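ORF10 (Moritella marina, PDB 6RIW) forms the ketosynthase-chain length factor part of a polyunsaturated fatty acid synthase, and probably carries out the condensation steps that lengthen the acyl chain. Local coordinates at residues E503-G508 and G527-Q532; G583-L588 and V693-S698. All coordinates share one frame; numbering follows the deposited sequence.

In the fold
Both contacts lie in the second ketosynthase-like domain, probably the chain length factor, the second of the two. Along the chain they follow in series: 503-508 with 527-532 closes before 583-588 with 693-698 opens. Their centres are about 13 Å apart, interaction 1 about 25 Å from the centre of the chain and interaction 2 about 12 Å. They meet directly: Arg505 NH1 forms a salt bridge to Glu587 OE2, and Trp506 NE1 hydrogen-bonds to Gly697 O. These two bonds tie loop 503-508 to interaction 2, while the weakly bonded strand 527-528 joins strand 741-752 of the thiolase-like fold, with which strand 687-694 also pairs.

Interaction 1 of 2, residues E503-G508 and G527-Q532; sequences EQRWKG and GSYVEQ
Arg505 and Trp506 lie side by side against Tyr529 and Val530, in a buried contact with no direct hydrogen bond between the two segments. The type I turn from Gln504 to Lys507, closed by the bond from Lys507 N to Gln504 O (3.0 Å), places Arg505 and Trp506 at its two central positions; Arg505 is directed at the 527-532 segment, and the Trp506 ring reaches it with its far end. Arg505 swings its CG opposite the backbone N (chi1 -177°) and then bends at chi2 (73°). This takes the aliphatic part past the tyrosine, with CG 4.2 Å from Tyr529 CD1, and brings CD to 3.7 Å from Val530 O. The guanidinium beyond is held by salt bridges to Glu743 and Glu587, so a long residue with a greasy stem and a charged head suits the place. The two oxygens of Glu743 serve the two segments, OE1 taking Arg505 and OE2 taking Val530 N.

The ring planes of Trp506 and Tyr529 are nearly perpendicular, and the benzo carbon CZ2 of Trp506 comes up to Tyr529 OH at 4.1 Å. That hydroxyl is hydrogen-bonded to Pro525 O, while the indole N-H has its partner in Gly697. Nearer the surface, a water accepts from Gln504 N (2.9 Å) and gives a weak bond to Glu531 OE2, while Glu531 OE1 pairs with Arg499.

Around this centre, Ile699 and Ile702 of helix 699-706 pack on Trp506, Val741 and Glu743 of strand 741-752 line Tyr529, and strand 907-911 touches Gln504 and Gln532.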
loop_
_atom_site.group_PDB
_atom_site.type_symbol
_atom_site.label_atom_id
_atom_site.label_comp_id
_atom_site.label_asym_id
_atom_site.label_seq_id
_atom_site.Cartn_x
_atom_site.Cartn_y
_atom_site.Cartn_z
ATOM N N GLU A 503 14.740 -18.621 17.037
ATOM C CA GLU A 503 13.813 -19.181 18.022
ATOM C C GLU A 503 12.511 -18.399 18.159
ATOM O O GLU A 503 11.458 -19.017 18.360
ATOM C CB GLU A 503 14.502 -19.296 19.394
ATOM C CG GLU A 503 15.407 -20.495 19.403
ATOM C CD GLU A 503 15.558 -21.153 20.779
ATOM O OE1 GLU A 503 15.318 -20.467 21.811
ATOM O OE2 GLU A 503 15.938 -22.356 20.794
ATOM N N GLN A 504 12.540 -17.070 18.079
ATOM C CA GLN A 504 11.325 -16.281 18.263
ATOM C C GLN A 504 10.678 -15.834 16.956
ATOM O O GLN A 504 9.644 -15.155 16.988
ATOM C CB GLN A 504 11.635 -15.044 19.102
ATOM C CG GLN A 504 11.979 -15.356 20.554
ATOM C CD GLN A 504 12.454 -14.104 21.250
ATOM O OE1 GLN A 504 11.751 -13.097 21.254
ATOM N NE2 GLN A 504 13.657 -14.147 21.821
ATOM N N ARG A 505 11.249 -16.196 15.818
ATOM C CA ARG A 505 10.813 -15.610 14.553
ATOM C C ARG A 505 9.356 -15.953 14.220
ATOM O O ARG A 505 8.652 -15.131 13.625
ATOM C CB ARG A 505 11.740 -16.075 13.429
ATOM C CG ARG A 505 11.414 -15.463 12.034
ATOM C CD ARG A 505 11.836 -13.985 11.975
ATOM N NE ARG A 505 11.308 -13.303 10.785
ATOM C CZ ARG A 505 10.094 -12.754 10.738
ATOM N NH1 ARG A 505 9.264 -12.834 11.789
ATOM N NH2 ARG A 505 9.694 -12.115 9.635
ATOM N N TRP A 506 8.899 -17.168 14.534
ATOM C CA TRP A 506 7.483 -17.530 14.349
ATOM C C TRP A 506 6.702 -17.557 15.665
ATOM O O TRP A 506 5.632 -18.179 15.747
ATOM C CB TRP A 506 7.350 -18.885 13.648
ATOM C CG TRP A 506 7.748 -18.889 12.194
ATOM C CD1 TRP A 506 8.277 -17.847 11.471
ATOM C CD2 TRP A 506 7.659 -20.001 11.298
ATOM N NE1 TRP A 506 8.511 -18.257 10.157
ATOM C CE2 TRP A 506 8.147 -19.576 10.041
ATOM C CE3 TRP A 506 7.191 -21.321 11.435
ATOM C CZ2 TRP A 506 8.184 -20.426 8.924
ATOM C CZ3 TRP A 506 7.224 -22.165 10.322
ATOM C CH2 TRP A 506 7.729 -21.719 9.085
ATOM N N LYS A 507 7.196 -16.874 16.695
ATOM C CA LYS A 507 6.545 -16.890 18.008
ATOM C C LYS A 507 6.333 -18.320 18.490
ATOM O O LYS A 507 5.357 -18.622 19.199
ATOM C CB LYS A 507 5.215 -16.112 17.977
ATOM C CG LYS A 507 5.387 -14.624 17.794
ATOM C CD LYS A 507 4.046 -13.851 17.855
ATOM C CE LYS A 507 4.339 -12.351 17.941
ATOM N NZ LYS A 507 3.153 -11.489 18.276
ATOM N N GLY A 508 7.258 -19.214 18.112
ATOM C CA GLY A 508 7.227 -20.595 18.547
ATOM C C GLY A 508 6.209 -21.458 17.846
ATOM O O GLY A 508 6.084 -22.634 18.193
ATOM N N GLY A 527 16.366 -21.078 5.834
ATOM C CA GLY A 527 16.292 -19.947 4.920
ATOM C C GLY A 527 17.056 -18.739 5.413
ATOM O O GLY A 527 17.706 -18.757 6.463
ATOM N N SER A 528 16.975 -17.663 4.639
ATOM C CA SER A 528 17.735 -16.456 4.977
ATOM C C SER A 528 16.882 -15.550 5.873
ATOM O O SER A 528 16.325 -14.528 5.468
ATOM C CB SER A 528 18.200 -15.760 3.705
ATOM O OG SER A 528 18.938 -14.588 3.991
ATOM N N TYR A 529 16.767 -15.965 7.131
ATOM C CA TYR A 529 15.967 -15.225 8.089
ATOM C C TYR A 529 16.788 -14.098 8.683
ATOM O O TYR A 529 18.016 -14.206 8.841
ATOM C CB TYR A 529 15.484 -16.120 9.232
ATOM C CG TYR A 529 14.584 -17.250 8.823
ATOM C CD1 TYR A 529 13.231 -17.025 8.571
ATOM C CD2 TYR A 529 15.080 -18.556 8.664
ATOM C CE1 TYR A 529 12.388 -18.061 8.197
ATOM C CE2 TYR A 529 14.237 -19.588 8.277
ATOM C CZ TYR A 529 12.889 -19.335 8.064
ATOM O OH TYR A 529 12.055 -20.375 7.685
ATOM N N VAL A 530 16.090 -13.036 9.070
ATOM C CA VAL A 530 16.664 -11.960 9.867
ATOM C C VAL A 530 16.271 -12.212 11.323
ATOM O O VAL A 530 15.086 -12.166 11.669
ATOM C CB VAL A 530 16.187 -10.582 9.386
ATOM C CG1 VAL A 530 16.671 -9.486 10.345
ATOM C CG2 VAL A 530 16.684 -10.305 7.975
ATOM N N GLU A 531 17.255 -12.472 12.197
ATOM C CA GLU A 531 16.898 -12.736 13.588
ATOM C C GLU A 531 16.610 -11.446 14.348
ATOM O O GLU A 531 15.685 -11.394 15.167
ATOM C CB GLU A 531 18.010 -13.538 14.289
ATOM C CG GLU A 531 17.811 -13.627 15.825
ATOM C CD GLU A 531 18.612 -14.751 16.490
ATOM O OE1 GLU A 531 19.586 -15.255 15.881
ATOM O OE2 GLU A 531 18.264 -15.121 17.638
ATOM N N GLN A 532 17.372 -10.389 14.077
ATOM C CA GLN A 532 17.284 -9.152 14.841
ATOM C C GLN A 532 17.978 -8.038 14.068
ATOM O O GLN A 532 18.767 -8.287 13.157
ATOM C CB GLN A 532 17.917 -9.318 16.230
ATOM C CG GLN A 532 19.382 -9.705 16.176
ATOM C CD GLN A 532 19.898 -10.201 17.528
ATOM O OE1 GLN A 532 19.253 -11.009 18.198
ATOM N NE2 GLN A 532 21.051 -9.701 17.936
HETATM O O HOH W 1 14.807 -15.358 17.646
#

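Interaction 2 of 2, residues G583-L588 and V693-S698; sequences GMELEL and VDLSGS
The carboxylates of Glu585 and Glu587 carry this contact, facing Leu695 and Ser698. Waters 5 and 6 lie on opposite sides of the plane of the Glu585 group, with water 4 on the same side as water 6; Leu695 CB lies almost level with that plane, beside OE1 at 3.9 Å. Water 5 also lies over one face of the Glu587 carboxylate; on that same side, tilted from the plane, Ser698 CB comes within 3.5 Å of Glu587 OE2, whose strong partner is Arg505.

Glu585 bends at chi2 (50°), folding back so that OE2, through its anti lone pair, accepts Glu587 N at 3.0 Å with a nearly straight angle of 166°. This fixes the group at the start of the 3-10 segment 586-588. Water 4 bridges Glu585 OE1 to Leu695 N, and water 6 donates to Glu585 OE2 (2.8 Å) while accepting from Ser698 OG (2.7 Å). A small hydroxyl suits position 698, since OG also takes Asn701 N as the N-cap of helix 699-706.

The two segments meet largely through ordered water, water 2 linking the backbones at Gly583 N and Val693 O. Donors gathered on the buried Glu585 carboxylate would be expected to stabilise its negative charge.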
loop_
_atom_site.group_PDB
_atom_site.type_symbol
_atom_site.label_atom_id
_atom_site.label_comp_id
_atom_site.label_asym_id
_atom_site.label_seq_id
_atom_site.Cartn_x
_atom_site.Cartn_y
_atom_site.Cartn_z
ATOM N N GLY A 583 4.791 -4.876 0.136
ATOM C CA GLY A 583 3.427 -5.334 0.266
ATOM C C GLY A 583 3.072 -5.308 1.746
ATOM O O GLY A 583 3.888 -4.916 2.588
ATOM N N MET A 584 1.849 -5.722 2.061
ATOM C CA MET A 584 1.449 -5.590 3.464
ATOM C C MET A 584 2.295 -6.500 4.349
ATOM O O MET A 584 2.748 -7.576 3.933
ATOM C CB MET A 584 -0.055 -5.865 3.656
ATOM C CG MET A 584 -0.538 -7.279 3.440
ATOM S SD MET A 584 -2.125 -7.608 4.333
ATOM C CE MET A 584 -1.631 -7.386 5.987
ATOM N N GLU A 585 2.574 -6.023 5.553
ATOM C CA GLU A 585 3.146 -6.866 6.594
ATOM C C GLU A 585 2.070 -7.856 7.011
ATOM O O GLU A 585 1.098 -7.477 7.668
ATOM C CB GLU A 585 3.591 -6.007 7.774
ATOM C CG GLU A 585 4.119 -6.806 8.974
ATOM C CD GLU A 585 5.176 -7.831 8.570
ATOM O OE1 GLU A 585 6.364 -7.437 8.421
ATOM O OE2 GLU A 585 4.823 -9.032 8.417
ATOM N N LEU A 586 2.215 -9.107 6.587
ATOM C CA LEU A 586 1.211 -10.111 6.912
ATOM C C LEU A 586 1.096 -10.355 8.412
ATOM O O LEU A 586 0.037 -10.823 8.868
ATOM C CB LEU A 586 1.552 -11.398 6.175
ATOM C CG LEU A 586 1.519 -11.297 4.628
ATOM C CD1 LEU A 586 2.065 -12.600 4.017
ATOM C CD2 LEU A 586 0.104 -11.020 4.115
ATOM N N GLU A 587 2.152 -10.055 9.200
ATOM C CA GLU A 587 2.047 -10.188 10.654
ATOM C C GLU A 587 1.043 -9.215 11.263
ATOM O O GLU A 587 0.679 -9.374 12.441
ATOM C CB GLU A 587 3.421 -10.018 11.333
ATOM C CG GLU A 587 4.391 -11.145 10.975
ATOM C CD GLU A 587 5.707 -11.070 11.759
ATOM O OE1 GLU A 587 5.995 -10.020 12.382
ATOM O OE2 GLU A 587 6.455 -12.064 11.741
ATOM N N LEU A 588 0.551 -8.240 10.494
ATOM C CA LEU A 588 -0.496 -7.369 11.016
ATOM C C LEU A 588 -1.778 -8.116 11.392
ATOM O O LEU A 588 -2.590 -7.577 12.165
ATOM C CB LEU A 588 -0.827 -6.272 9.991
ATOM C CG LEU A 588 0.260 -5.203 9.747
ATOM C CD1 LEU A 588 -0.250 -4.203 8.715
ATOM C CD2 LEU A 588 0.637 -4.515 11.038
ATOM N N VAL A 693 11.260 -3.411 1.245
ATOM C CA VAL A 693 11.308 -4.243 2.442
ATOM C C VAL A 693 10.255 -5.330 2.317
ATOM O O VAL A 693 9.121 -5.077 1.888
ATOM C CB VAL A 693 11.116 -3.417 3.732
ATOM C CG1 VAL A 693 9.821 -2.606 3.692
ATOM C CG2 VAL A 693 11.147 -4.317 4.969
ATOM N N ASP A 694 10.643 -6.548 2.665
ATOM C CA ASP A 694 9.675 -7.623 2.849
ATOM C C ASP A 694 10.255 -8.539 3.913
ATOM O O ASP A 694 11.275 -9.205 3.693
ATOM C CB ASP A 694 9.401 -8.386 1.550
ATOM C CG ASP A 694 8.094 -9.177 1.611
ATOM O OD1 ASP A 694 7.612 -9.427 2.753
ATOM O OD2 ASP A 694 7.539 -9.527 0.542
ATOM N N LEU A 695 9.614 -8.577 5.066
ATOM C CA LEU A 695 10.040 -9.538 6.082
ATOM C C LEU A 695 9.332 -10.866 5.805
ATOM O O LEU A 695 8.489 -11.353 6.560
ATOM C CB LEU A 695 9.796 -8.966 7.473
ATOM C CG LEU A 695 10.544 -7.619 7.602
ATOM C CD1 LEU A 695 10.485 -7.062 9.020
ATOM C CD2 LEU A 695 12.010 -7.744 7.157
ATOM N N SER A 696 9.718 -11.459 4.670
ATOM C CA SER A 696 9.047 -12.615 4.081
ATOM C C SER A 696 9.480 -13.952 4.697
ATOM O O SER A 696 9.202 -14.996 4.102
ATOM C CB SER A 696 9.274 -12.645 2.566
ATOM O OG SER A 696 10.572 -12.177 2.217
ATOM N N GLY A 697 10.146 -13.936 5.846
ATOM C CA GLY A 697 10.354 -15.156 6.599
ATOM C C GLY A 697 9.294 -15.411 7.649
ATOM O O GLY A 697 9.424 -16.366 8.415
ATOM N N SER A 698 8.239 -14.594 7.713
ATOM C CA SER A 698 7.164 -14.812 8.689
ATOM C C SER A 698 6.425 -16.118 8.413
ATOM O O SER A 698 6.398 -16.618 7.290
ATOM C CB SER A 698 6.153 -13.662 8.644
ATOM O OG SER A 698 5.608 -13.570 7.334
HETATM O O HOH W 2 6.638 -6.199 1.793
HETATM O O HOH W 3 5.677 -7.614 3.838
HETATM O O HOH W 4 7.361 -7.098 5.705
HETATM O O HOH W 5 7.429 -10.278 9.206
HETATM O O HOH W 6 5.289 -11.068 6.507
#